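Local structure of redox-sensing transcriptional repressor Rex (Thermoanaerobacter ethanolicus, 3WGG) at residues G150-P155 with K172-F177; N86-G91 with G114-N119. The protein probably represses transcription as a DNA-binding homodimer that responds to the cellular NADH/NAD(+) redox state. All coordinates share one frame; numbering follows the deposited sequence.

Contact 1 of 2, residues G150-P155 with K172-F177. With 8NA (alpha-Diphosphopyridine nucleotide), chain C.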
ATOM      1  N   GLY A 150       6.035  -8.897 -13.674  1.00 29.96           N
ATOM      2  CA  GLY A 150       5.855 -10.103 -12.856  1.00 30.44           C
ATOM      3  C   GLY A 150       5.452  -9.707 -11.439  1.00 31.13           C
ATOM      4  O   GLY A 150       6.105  -8.886 -10.782  1.00 31.53           O
ATOM      5  N   ILE A 151       4.389 -10.314 -10.952  1.00 30.08           N
ATOM      6  CA  ILE A 151       3.882 -10.015  -9.631  1.00 29.71           C
ATOM      7  C   ILE A 151       4.194 -11.209  -8.730  1.00 31.63           C
ATOM      8  O   ILE A 151       3.773 -12.345  -9.014  1.00 32.25           O
ATOM      9  CB  ILE A 151       2.355  -9.728  -9.686  1.00 29.43           C
ATOM     10  CG1 ILE A 151       2.054  -8.627 -10.717  1.00 25.18           C
ATOM     11  CG2 ILE A 151       1.791  -9.415  -8.241  1.00 23.80           C
ATOM     12  CD1 ILE A 151       0.484  -8.502 -11.087  1.00 27.30           C
ATOM     13  N   LEU A 152       4.944 -10.963  -7.653  1.00 31.09           N
ATOM     14  CA  LEU A 152       5.387 -12.034  -6.778  1.00 31.90           C
ATOM     15  C   LEU A 152       4.557 -12.153  -5.532  1.00 31.25           C
ATOM     16  O   LEU A 152       4.546 -11.220  -4.694  1.00 29.75           O
ATOM     17  CB  LEU A 152       6.820 -11.794  -6.328  1.00 33.65           C
ATOM     18  CG  LEU A 152       7.842 -11.839  -7.430  1.00 37.31           C
ATOM     19  CD1 LEU A 152       9.137 -11.548  -6.725  1.00 41.42           C
ATOM     20  CD2 LEU A 152       7.791 -13.246  -8.012  1.00 38.85           C
ATOM     21  N   CYS A 153       3.916 -13.311  -5.392  1.00 29.98           N
ATOM     22  CA  CYS A 153       3.004 -13.599  -4.276  1.00 30.97           C
ATOM     23  C   CYS A 153       3.354 -14.961  -3.659  1.00 33.20           C
ATOM     24  O   CYS A 153       2.483 -15.785  -3.279  1.00 30.59           O
ATOM     25  CB  CYS A 153       1.558 -13.559  -4.760  1.00 31.41           C
ATOM     26  SG  CYS A 153       1.065 -11.976  -5.502  1.00 31.32           S
ATOM     27  N   ILE A 154       4.666 -15.186  -3.557  1.00 36.07           N
ATOM     28  CA  ILE A 154       5.199 -16.439  -3.029  1.00 37.38           C
ATOM     29  C   ILE A 154       5.842 -16.232  -1.665  1.00 39.08           C
ATOM     30  O   ILE A 154       6.051 -15.104  -1.276  1.00 37.42           O
ATOM     31  CB  ILE A 154       6.244 -17.041  -3.971  1.00 38.30           C
ATOM     32  CG1 ILE A 154       7.393 -16.046  -4.216  1.00 40.59           C
ATOM     33  CG2 ILE A 154       5.572 -17.498  -5.267  1.00 40.60           C
ATOM     34  CD1 ILE A 154       8.605 -16.653  -4.800  1.00 44.97           C
ATOM     35  N   PRO A 155       6.175 -17.336  -0.949  1.00 40.80           N
ATOM     36  CA  PRO A 155       6.870 -17.186   0.331  1.00 42.43           C
ATOM     37  C   PRO A 155       8.284 -16.659   0.101  1.00 44.35           C
ATOM     38  O   PRO A 155       8.827 -16.766  -0.995  1.00 43.39           O
ATOM     39  CB  PRO A 155       6.870 -18.625   0.931  1.00 43.36           C
ATOM     40  CG  PRO A 155       5.821 -19.419   0.116  1.00 43.03           C
ATOM     41  CD  PRO A 155       5.814 -18.738  -1.250  1.00 39.84           C
ATOM     42  N   LYS A 172      10.370  -6.798 -17.497  1.00 37.16           N
ATOM     43  CA  LYS A 172      10.759  -5.398 -17.312  1.00 37.95           C
ATOM     44  C   LYS A 172      10.562  -4.858 -15.870  1.00 36.15           C
ATOM     45  O   LYS A 172      11.158  -3.847 -15.493  1.00 33.37           O
ATOM     46  CB  LYS A 172       9.922  -4.531 -18.243  1.00 39.58           C
ATOM     47  CG  LYS A 172      10.262  -4.643 -19.750  1.00 45.06           C
ATOM     48  CD  LYS A 172       9.080  -4.127 -20.636  1.00 48.28           C
ATOM     49  CE  LYS A 172       9.302  -4.464 -22.145  1.00 54.25           C
ATOM     50  NZ  LYS A 172      10.767  -4.733 -22.505  1.00 55.41           N
ATOM     51  N   ALA A 173       9.675  -5.478 -15.101  1.00 33.25           N
ATOM     52  CA  ALA A 173       9.294  -4.911 -13.821  1.00 31.72           C
ATOM     53  C   ALA A 173       8.767  -6.019 -12.951  1.00 31.03           C
ATOM     54  O   ALA A 173       8.153  -6.944 -13.479  1.00 30.24           O
ATOM     55  CB  ALA A 173       8.215  -3.805 -13.985  1.00 30.20           C
ATOM     56  N   ILE A 174       9.053  -5.927 -11.655  1.00 28.68           N
ATOM     57  CA  ILE A 174       8.563  -6.868 -10.672  1.00 29.87           C
ATOM     58  C   ILE A 174       7.776  -6.099  -9.590  1.00 30.14           C
ATOM     59  O   ILE A 174       8.236  -5.078  -9.086  1.00 30.88           O
ATOM     60  CB  ILE A 174       9.684  -7.663 -10.060  1.00 31.62           C
ATOM     61  CG1 ILE A 174      10.301  -8.576 -11.135  1.00 33.96           C
ATOM     62  CG2 ILE A 174       9.180  -8.443  -8.807  1.00 31.91           C
ATOM     63  CD1 ILE A 174      11.590  -9.288 -10.720  1.00 37.61           C
ATOM     64  N   TRP A 175       6.541  -6.507  -9.329  1.00 28.27           N
ATOM     65  CA  TRP A 175       5.749  -5.870  -8.294  1.00 27.88           C
ATOM     66  C   TRP A 175       5.774  -6.882  -7.189  1.00 29.16           C
ATOM     67  O   TRP A 175       5.170  -7.954  -7.324  1.00 28.70           O
ATOM     68  CB  TRP A 175       4.320  -5.641  -8.807  1.00 28.24           C
ATOM     69  CG  TRP A 175       3.444  -4.783  -7.920  1.00 27.20           C
ATOM     70  CD1 TRP A 175       3.830  -3.724  -7.151  1.00 30.23           C
ATOM     71  CD2 TRP A 175       2.025  -4.867  -7.810  1.00 25.95           C
ATOM     72  NE1 TRP A 175       2.735  -3.166  -6.511  1.00 26.58           N
ATOM     73  CE2 TRP A 175       1.611  -3.840  -6.913  1.00 29.50           C
ATOM     74  CE3 TRP A 175       1.058  -5.737  -8.348  1.00 20.17           C
ATOM     75  CZ2 TRP A 175       0.262  -3.663  -6.534  1.00 27.09           C
ATOM     76  CZ3 TRP A 175      -0.294  -5.519  -8.022  1.00 24.48           C
ATOM     77  CH2 TRP A 175      -0.669  -4.503  -7.102  1.00 26.38           C
ATOM     78  N   ASN A 176       6.528  -6.584  -6.126  1.00 29.69           N
ATOM     79  CA  ASN A 176       6.873  -7.611  -5.181  1.00 30.95           C
ATOM     80  C   ASN A 176       6.104  -7.456  -3.881  1.00 31.08           C
ATOM     81  O   ASN A 176       6.205  -6.401  -3.229  1.00 29.37           O
ATOM     82  CB  ASN A 176       8.396  -7.587  -4.920  1.00 31.66           C
ATOM     83  CG  ASN A 176       8.801  -8.330  -3.623  1.00 33.78           C
ATOM     84  OD1 ASN A 176       8.414  -9.476  -3.402  1.00 33.67           O
ATOM     85  ND2 ASN A 176       9.631  -7.676  -2.789  1.00 34.82           N
ATOM     86  N   PHE A 177       5.355  -8.492  -3.491  1.00 31.47           N
ATOM     87  CA  PHE A 177       4.623  -8.458  -2.207  1.00 33.46           C
ATOM     88  C   PHE A 177       5.406  -8.965  -0.991  1.00 37.97           C
ATOM     89  O   PHE A 177       4.945  -8.810   0.143  1.00 38.92           O
ATOM     90  CB  PHE A 177       3.246  -9.137  -2.283  1.00 31.99           C
ATOM     91  CG  PHE A 177       2.204  -8.301  -2.988  1.00 28.81           C
ATOM     92  CD1 PHE A 177       1.276  -7.587  -2.259  1.00 22.18           C
ATOM     93  CD2 PHE A 177       2.188  -8.204  -4.373  1.00 29.04           C
ATOM     94  CE1 PHE A 177       0.304  -6.823  -2.889  1.00 27.83           C
ATOM     95  CE2 PHE A 177       1.244  -7.430  -5.022  1.00 30.26           C
ATOM     96  CZ  PHE A 177       0.276  -6.718  -4.247  1.00 27.20           C
TER
HETATM   97  PA  8NA C 301      -0.072 -19.345   0.541  1.00 38.40           P
HETATM   98  O1A 8NA C 301       0.653 -20.465   1.253  1.00 43.92           O
HETATM   99  O2A 8NA C 301      -1.588 -19.249   0.585  1.00 36.76           O
HETATM  100  O5B 8NA C 301       0.462 -19.297  -0.980  1.00 35.52           O
HETATM  101  C5B 8NA C 301       1.839 -19.319  -1.360  1.00 32.59           C
HETATM  102  C4B 8NA C 301       1.824 -20.049  -2.696  1.00 30.32           C
HETATM  103  O4B 8NA C 301       3.057 -19.980  -3.390  1.00 32.64           O
HETATM  104  C3B 8NA C 301       1.532 -21.526  -2.498  1.00 30.98           C
HETATM  105  O3B 8NA C 301       0.438 -21.795  -3.387  1.00 28.20           O
HETATM  106  C2B 8NA C 301       2.831 -22.217  -2.951  1.00 32.10           C
HETATM  107  O2B 8NA C 301       2.562 -23.443  -3.645  1.00 31.95           O
HETATM  108  C1B 8NA C 301       3.345 -21.239  -3.970  1.00 30.87           C
HETATM  109  N9A 8NA C 301       4.795 -21.235  -4.135  1.00 36.75           N
HETATM  110  C8A 8NA C 301       5.765 -21.470  -3.224  1.00 35.97           C
HETATM  111  N7A 8NA C 301       6.959 -21.271  -3.839  1.00 39.65           N
HETATM  112  C5A 8NA C 301       6.702 -20.940  -5.131  1.00 39.92           C
HETATM  113  C6A 8NA C 301       7.481 -20.650  -6.242  1.00 40.16           C
HETATM  114  N6A 8NA C 301       8.829 -20.659  -6.168  1.00 46.64           N
HETATM  115  N1A 8NA C 301       6.883 -20.366  -7.405  1.00 37.62           N
HETATM  116  C2A 8NA C 301       5.547 -20.377  -7.557  1.00 37.17           C
HETATM  117  N3A 8NA C 301       4.771 -20.685  -6.526  1.00 36.43           N
HETATM  118  C4A 8NA C 301       5.329 -20.949  -5.316  1.00 36.90           C
HETATM  119  O3  8NA C 301       0.497 -17.942   1.169  1.00 35.35           O
HETATM  120  PN  8NA C 301      -0.239 -16.535   0.851  1.00 35.02           P
HETATM  121  O1N 8NA C 301      -1.274 -16.276   1.902  1.00 33.45           O
HETATM  122  O2N 8NA C 301      -0.722 -16.508  -0.585  1.00 28.60           O
HETATM  123  O5D 8NA C 301       0.937 -15.450   1.120  1.00 35.84           O
HETATM  124  C5D 8NA C 301       2.086 -15.253   0.273  1.00 41.07           C
HETATM  125  C4D 8NA C 301       3.067 -14.256   0.920  1.00 43.51           C
HETATM  126  O4D 8NA C 301       2.338 -13.303   1.728  1.00 43.92           O
HETATM  127  C3D 8NA C 301       4.074 -14.868   1.871  1.00 47.35           C
HETATM  128  O3D 8NA C 301       5.286 -14.072   1.839  1.00 49.31           O
HETATM  129  C2D 8NA C 301       3.450 -14.669   3.237  1.00 45.83           C
HETATM  130  O2D 8NA C 301       4.541 -14.517   4.125  1.00 47.13           O
HETATM  131  C1D 8NA C 301       2.603 -13.393   3.132  1.00 40.98           C
HETATM  132  N1N 8NA C 301       3.294 -12.115   3.502  1.00 38.74           N
HETATM  133  C2N 8NA C 301       3.371 -11.733   4.826  1.00 38.35           C
HETATM  134  C3N 8NA C 301       3.965 -10.598   5.250  1.00 37.39           C
HETATM  135  C7N 8NA C 301       3.992 -10.325   6.693  1.00 35.47           C
HETATM  136  O7N 8NA C 301       3.700 -11.202   7.502  1.00 37.78           O
HETATM  137  N7N 8NA C 301       4.305  -9.083   7.066  1.00 34.76           N
HETATM  138  C4N 8NA C 301       4.565  -9.624   4.251  1.00 35.42           C
HETATM  139  C5N 8NA C 301       4.379 -10.112   2.822  1.00 37.57           C
HETATM  140  C6N 8NA C 301       3.778 -11.274   2.516  1.00 32.54           C

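Contact 2 of 2, residues N86-G91 with G114-N119. With 8NA (alpha-Diphosphopyridine nucleotide), chain C.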
ATOM      1  N   ASN A  86       1.281  -6.531 -20.060  1.00 36.84           N
ATOM      2  CA  ASN A  86       0.962  -7.930 -19.865  1.00 37.04           C
ATOM      3  C   ASN A  86       1.550  -8.369 -18.545  1.00 34.58           C
ATOM      4  O   ASN A  86       2.727  -8.199 -18.331  1.00 33.24           O
ATOM      5  CB  ASN A  86       1.492  -8.794 -21.021  1.00 37.77           C
ATOM      6  CG  ASN A  86       0.793  -8.485 -22.333  1.00 43.64           C
ATOM      7  OD1 ASN A  86      -0.437  -8.272 -22.379  1.00 44.39           O
ATOM      8  ND2 ASN A  86       1.576  -8.443 -23.411  1.00 45.40           N
ATOM      9  N   THR A  87       0.719  -8.922 -17.665  1.00 33.00           N
ATOM     10  CA  THR A  87       1.231  -9.352 -16.366  1.00 31.47           C
ATOM     11  C   THR A  87       1.115 -10.843 -16.172  1.00 31.02           C
ATOM     12  O   THR A  87       0.283 -11.529 -16.792  1.00 31.15           O
ATOM     13  CB  THR A  87       0.493  -8.655 -15.203  1.00 30.51           C
ATOM     14  OG1 THR A  87      -0.857  -9.132 -15.157  1.00 31.26           O
ATOM     15  CG2 THR A  87       0.438  -7.160 -15.449  1.00 31.57           C
ATOM     16  N   ILE A  88       1.976 -11.340 -15.301  1.00 29.30           N
ATOM     17  CA  ILE A  88       1.747 -12.611 -14.692  1.00 30.27           C
ATOM     18  C   ILE A  88       1.871 -12.518 -13.163  1.00 29.61           C
ATOM     19  O   ILE A  88       2.528 -11.623 -12.618  1.00 30.81           O
ATOM     20  CB  ILE A  88       2.766 -13.632 -15.204  1.00 30.24           C
ATOM     21  CG1 ILE A  88       4.177 -13.164 -14.851  1.00 29.24           C
ATOM     22  CG2 ILE A  88       2.570 -13.888 -16.689  1.00 28.68           C
ATOM     23  CD1 ILE A  88       5.243 -14.185 -15.361  1.00 32.79           C
ATOM     24  N   ILE A  89       1.283 -13.482 -12.490  1.00 29.56           N
ATOM     25  CA  ILE A  89       1.401 -13.609 -11.028  1.00 27.96           C
ATOM     26  C   ILE A  89       2.112 -14.908 -10.703  1.00 30.79           C
ATOM     27  O   ILE A  89       1.734 -16.015 -11.203  1.00 30.06           O
ATOM     28  CB  ILE A  89      -0.027 -13.637 -10.406  1.00 27.09           C
ATOM     29  CG1 ILE A  89      -0.711 -12.267 -10.631  1.00 27.17           C
ATOM     30  CG2 ILE A  89      -0.007 -14.036  -8.886  1.00 26.12           C
ATOM     31  CD1 ILE A  89      -2.219 -12.248 -10.323  1.00 24.37           C
ATOM     32  N   ILE A  90       3.097 -14.833  -9.806  1.00 31.25           N
ATOM     33  CA  ILE A  90       3.697 -16.081  -9.363  1.00 31.75           C
ATOM     34  C   ILE A  90       3.227 -16.294  -7.939  1.00 31.57           C
ATOM     35  O   ILE A  90       3.433 -15.428  -7.091  1.00 31.09           O
ATOM     36  CB  ILE A  90       5.235 -16.044  -9.402  1.00 31.87           C
ATOM     37  CG1 ILE A  90       5.748 -15.243 -10.603  1.00 33.79           C
ATOM     38  CG2 ILE A  90       5.792 -17.446  -9.307  1.00 37.88           C
ATOM     39  CD1 ILE A  90       5.434 -15.822 -11.960  1.00 38.56           C
ATOM     40  N   GLY A  91       2.607 -17.447  -7.698  1.00 30.52           N
ATOM     41  CA  GLY A  91       2.038 -17.863  -6.421  1.00 29.20           C
ATOM     42  C   GLY A  91       0.534 -17.781  -6.563  1.00 30.72           C
ATOM     43  O   GLY A  91      -0.026 -16.688  -6.676  1.00 32.00           O
ATOM     44  N   GLY A 114      -1.288 -15.011 -17.135  1.00 37.58           N
ATOM     45  CA  GLY A 114      -0.957 -16.336 -16.609  1.00 35.23           C
ATOM     46  C   GLY A 114      -0.703 -16.248 -15.130  1.00 33.88           C
ATOM     47  O   GLY A 114      -0.383 -15.172 -14.613  1.00 32.08           O
ATOM     48  N   ILE A 115      -0.920 -17.364 -14.447  1.00 33.58           N
ATOM     49  CA  ILE A 115      -0.617 -17.480 -13.034  1.00 34.36           C
ATOM     50  C   ILE A 115       0.159 -18.765 -12.830  1.00 35.56           C
ATOM     51  O   ILE A 115      -0.204 -19.808 -13.377  1.00 37.34           O
ATOM     52  CB  ILE A 115      -1.884 -17.517 -12.208  1.00 34.46           C
ATOM     53  CG1 ILE A 115      -2.814 -16.410 -12.649  1.00 35.85           C
ATOM     54  CG2 ILE A 115      -1.595 -17.459 -10.674  1.00 33.49           C
ATOM     55  CD1 ILE A 115      -4.242 -16.578 -12.032  1.00 42.71           C
ATOM     56  N   PHE A 116       1.202 -18.708 -12.002  1.00 34.08           N
ATOM     57  CA  PHE A 116       2.109 -19.814 -11.874  1.00 34.22           C
ATOM     58  C   PHE A 116       2.274 -20.279 -10.436  1.00 35.91           C
ATOM     59  O   PHE A 116       2.247 -19.475  -9.489  1.00 35.10           O
ATOM     60  CB  PHE A 116       3.471 -19.446 -12.481  1.00 33.71           C
ATOM     61  CG  PHE A 116       3.383 -19.115 -13.919  1.00 35.96           C
ATOM     62  CD1 PHE A 116       3.602 -20.089 -14.884  1.00 37.96           C
ATOM     63  CD2 PHE A 116       3.006 -17.840 -14.321  1.00 35.94           C
ATOM     64  CE1 PHE A 116       3.471 -19.775 -16.229  1.00 42.00           C
ATOM     65  CE2 PHE A 116       2.858 -17.532 -15.664  1.00 38.13           C
ATOM     66  CZ  PHE A 116       3.110 -18.481 -16.612  1.00 38.60           C
ATOM     67  N   ASP A 117       2.416 -21.593 -10.272  1.00 35.46           N
ATOM     68  CA  ASP A 117       2.649 -22.153  -8.953  1.00 36.63           C
ATOM     69  C   ASP A 117       3.539 -23.368  -9.016  1.00 38.23           C
ATOM     70  O   ASP A 117       3.778 -23.894 -10.098  1.00 38.29           O
ATOM     71  CB  ASP A 117       1.339 -22.488  -8.274  1.00 35.31           C
ATOM     72  CG  ASP A 117       1.444 -22.414  -6.760  1.00 37.00           C
ATOM     73  OD1 ASP A 117       1.007 -21.391  -6.216  1.00 36.21           O
ATOM     74  OD2 ASP A 117       1.961 -23.355  -6.108  1.00 39.34           O
ATOM     75  N   ILE A 118       4.021 -23.804  -7.853  1.00 40.83           N
ATOM     76  CA  ILE A 118       4.770 -25.047  -7.731  1.00 43.73           C
ATOM     77  C   ILE A 118       3.883 -26.210  -7.313  1.00 43.29           C
ATOM     78  O   ILE A 118       4.239 -27.367  -7.554  1.00 45.60           O
ATOM     79  CB  ILE A 118       5.932 -24.972  -6.714  1.00 45.00           C
ATOM     80  CG1 ILE A 118       5.480 -24.376  -5.372  1.00 46.25           C
ATOM     81  CG2 ILE A 118       7.071 -24.214  -7.269  1.00 49.23           C
ATOM     82  CD1 ILE A 118       6.347 -24.826  -4.230  1.00 52.70           C
ATOM     83  N   ASN A 119       2.758 -25.906  -6.683  1.00 41.54           N
ATOM     84  CA  ASN A 119       1.815 -26.902  -6.182  1.00 41.78           C
ATOM     85  C   ASN A 119       1.034 -27.596  -7.304  1.00 43.20           C
ATOM     86  O   ASN A 119       0.118 -26.995  -7.891  1.00 41.18           O
ATOM     87  CB  ASN A 119       0.824 -26.238  -5.200  1.00 40.61           C
ATOM     88  CG  ASN A 119      -0.049 -27.256  -4.453  1.00 42.24           C
ATOM     89  OD1 ASN A 119      -0.032 -28.453  -4.768  1.00 41.51           O
ATOM     90  ND2 ASN A 119      -0.822 -26.781  -3.468  1.00 37.71           N
TER
HETATM   91  PA  8NA C 301      -0.072 -19.345   0.541  1.00 38.40           P
HETATM   92  O1A 8NA C 301       0.653 -20.465   1.253  1.00 43.92           O
HETATM   93  O2A 8NA C 301      -1.588 -19.249   0.585  1.00 36.76           O
HETATM   94  O5B 8NA C 301       0.462 -19.297  -0.980  1.00 35.52           O
HETATM   95  C5B 8NA C 301       1.839 -19.319  -1.360  1.00 32.59           C
HETATM   96  C4B 8NA C 301       1.824 -20.049  -2.696  1.00 30.32           C
HETATM   97  O4B 8NA C 301       3.057 -19.980  -3.390  1.00 32.64           O
HETATM   98  C3B 8NA C 301       1.532 -21.526  -2.498  1.00 30.98           C
HETATM   99  O3B 8NA C 301       0.438 -21.795  -3.387  1.00 28.20           O
HETATM  100  C2B 8NA C 301       2.831 -22.217  -2.951  1.00 32.10           C
HETATM  101  O2B 8NA C 301       2.562 -23.443  -3.645  1.00 31.95           O
HETATM  102  C1B 8NA C 301       3.345 -21.239  -3.970  1.00 30.87           C
HETATM  103  N9A 8NA C 301       4.795 -21.235  -4.135  1.00 36.75           N
HETATM  104  C8A 8NA C 301       5.765 -21.470  -3.224  1.00 35.97           C
HETATM  105  N7A 8NA C 301       6.959 -21.271  -3.839  1.00 39.65           N
HETATM  106  C5A 8NA C 301       6.702 -20.940  -5.131  1.00 39.92           C
HETATM  107  C6A 8NA C 301       7.481 -20.650  -6.242  1.00 40.16           C
HETATM  108  N6A 8NA C 301       8.829 -20.659  -6.168  1.00 46.64           N
HETATM  109  N1A 8NA C 301       6.883 -20.366  -7.405  1.00 37.62           N
HETATM  110  C2A 8NA C 301       5.547 -20.377  -7.557  1.00 37.17           C
HETATM  111  N3A 8NA C 301       4.771 -20.685  -6.526  1.00 36.43           N
HETATM  112  C4A 8NA C 301       5.329 -20.949  -5.316  1.00 36.90           C
HETATM  113  O3  8NA C 301       0.497 -17.942   1.169  1.00 35.35           O
HETATM  114  PN  8NA C 301      -0.239 -16.535   0.851  1.00 35.02           P
HETATM  115  O1N 8NA C 301      -1.274 -16.276   1.902  1.00 33.45           O
HETATM  116  O2N 8NA C 301      -0.722 -16.508  -0.585  1.00 28.60           O
HETATM  117  O5D 8NA C 301       0.937 -15.450   1.120  1.00 35.84           O
HETATM  118  C5D 8NA C 301       2.086 -15.253   0.273  1.00 41.07           C
HETATM  119  C4D 8NA C 301       3.067 -14.256   0.920  1.00 43.51           C
HETATM  120  O4D 8NA C 301       2.338 -13.303   1.728  1.00 43.92           O
HETATM  121  C3D 8NA C 301       4.074 -14.868   1.871  1.00 47.35           C
HETATM  122  O3D 8NA C 301       5.286 -14.072   1.839  1.00 49.31           O
HETATM  123  C2D 8NA C 301       3.450 -14.669   3.237  1.00 45.83           C
HETATM  124  O2D 8NA C 301       4.541 -14.517   4.125  1.00 47.13           O
HETATM  125  C1D 8NA C 301       2.603 -13.393   3.132  1.00 40.98           C
HETATM  126  N1N 8NA C 301       3.294 -12.115   3.502  1.00 38.74           N
HETATM  127  C2N 8NA C 301       3.371 -11.733   4.826  1.00 38.35           C
HETATM  128  C3N 8NA C 301       3.965 -10.598   5.250  1.00 37.39           C
HETATM  129  C7N 8NA C 301       3.992 -10.325   6.693  1.00 35.47           C
HETATM  130  O7N 8NA C 301       3.700 -11.202   7.502  1.00 37.78           O
HETATM  131  N7N 8NA C 301       4.305  -9.083   7.066  1.00 34.76           N
HETATM  132  C4N 8NA C 301       4.565  -9.624   4.251  1.00 35.42           C
HETATM  133  C5N 8NA C 301       4.379 -10.112   2.822  1.00 37.57           C
HETATM  134  C6N 8NA C 301       3.778 -11.274   2.516  1.00 32.54           C

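Contact 1 of 2, residues G150-P155 with K172-F177
Four backbone hydrogen bonds tie Gly150-Leu152 to Ala173-Phe177 as parallel strands. Gly150 N donates to Ala173 O, Trp175 N to Gly150 O at 2.8 Å, Leu152 N to Trp175 O, and Phe177 N to Leu152 O at 3.1 Å, the last in the carbonyl plane. This final bond carries the pairing beyond the regular strands.

Apolar contacts line both faces, with Asn176 as a polar exception. On one, Ile151 and Trp175 run alongside each other, and Ile151 CG2 comes within 3.8 Å of Trp175 CE3. Placed opposite the backbone N (chi1 -170°), the indole reaches beyond this pair, and its NE1 bonds to Ser198 of the second subunit. Phe177 CE2 sits over the rim of one indole face, 3.7 Å above its plane, while Trp175 CZ3 meets the Phe177 ring at its edge. The sulfur of Cys153 approaches that phenyl ring obliquely, 4.8 Å from SG to the Phe177 centroid. On the other face, branched Ile174 fills the space beside Leu152, its CG2 3.7 Å from Leu152 CD1; Asn176 turns its amide to Asn192 and Leu178.

Ligand contacts gather at the strand ends: Ile154 CG2 touches the adenine, 3.5 Å from its C4A, Ile154 O takes a weak bond from O3D of the nicotinamide ribose, and Phe177 O closely approaches ligand C5N (3.0 Å). Helix 159-168 connects the two strands, making a beta-alpha-beta unit of the Rossmann-type domain.

Contact 2 of 2, residues N86-G91 with G114-N119
Gly114 O accepts a hydrogen bond from Ile89 N at 3.2 Å, opening the parallel pairing of the two strands. Glycine suits this position because a beta carbon would be crowded by the Phe116 ring. Ile115 next turns its side chain to the face that carries Ile89; both residues are branched, and Ile115 CG2 packs on Ile89 CB at 4.1 Å.

Phe116 bonds the neighbouring strand through both its N and its O: its N donates to Ile89 O at 2.9 Å, and its O receives Gly91 N at 2.7 Å, each donor lying nearly in line with the C=O bond. Its ring, swung opposite its own carbonyl carbon (chi1 -60°), meets Ile88 CG2 at the edge, while Ile90 CD1 approaches CD2 obliquely. Phe141 of helix 138-144 packs edge-to-face against it, so a broad flat group fills the layer between sheet and helix. Gly91 probably begins the glycine-rich GxGxxG turn of the Rossmann fold, and its backbone angles call for a residue without a beta carbon.

Asp117, at the end of the neighbouring strand, grips the adenosine ribose with both carboxylate oxygens: ligand O3B donates to OD1 at 2.9 Å, and O2B to OD2 at 2.5 Å. OD1 also accepts from Ala92 N, and OD2, through its anti lone pair, from Asn119 N, an Asx turn that fixes the carboxylate's rotation. With an alanine here both ribose hydroxyls would probably lose their carboxylate acceptor, and the turn held by Asn119 N its side-chain cap. Ile118 then lays its aliphatic chain against the adenine, CG1 3.4 Å from ligand C4A, and Asn119 CB comes near ribose O2B.

Overall arrangement
Both segments of contact 2 come earlier in the chain than those of contact 1, and the centres of the two contacts lie about 9 Å apart in one mixed sheet. The strands run in the order 110-117, 85-90, 149-152, 173-176, all parallel, so that the two central strands, 85-90 and 149-152, join the contacts directly: Ile90 N lies 2.7 Å from Ile151 O, and Cys153 N lies 2.8 Å from Ile90 O, both probable hydrogen bonds. The same dinucleotide spans the C-terminal ends of both pairs, with its adenosine ribose held in contact 2 and its nicotinamide half passing contact 1. Asn101 and Ser104 of the second subunit also bond the ligand, and Trp175 in contact 1 reaches that subunit, so the cofactor site lies close to the dimer interface.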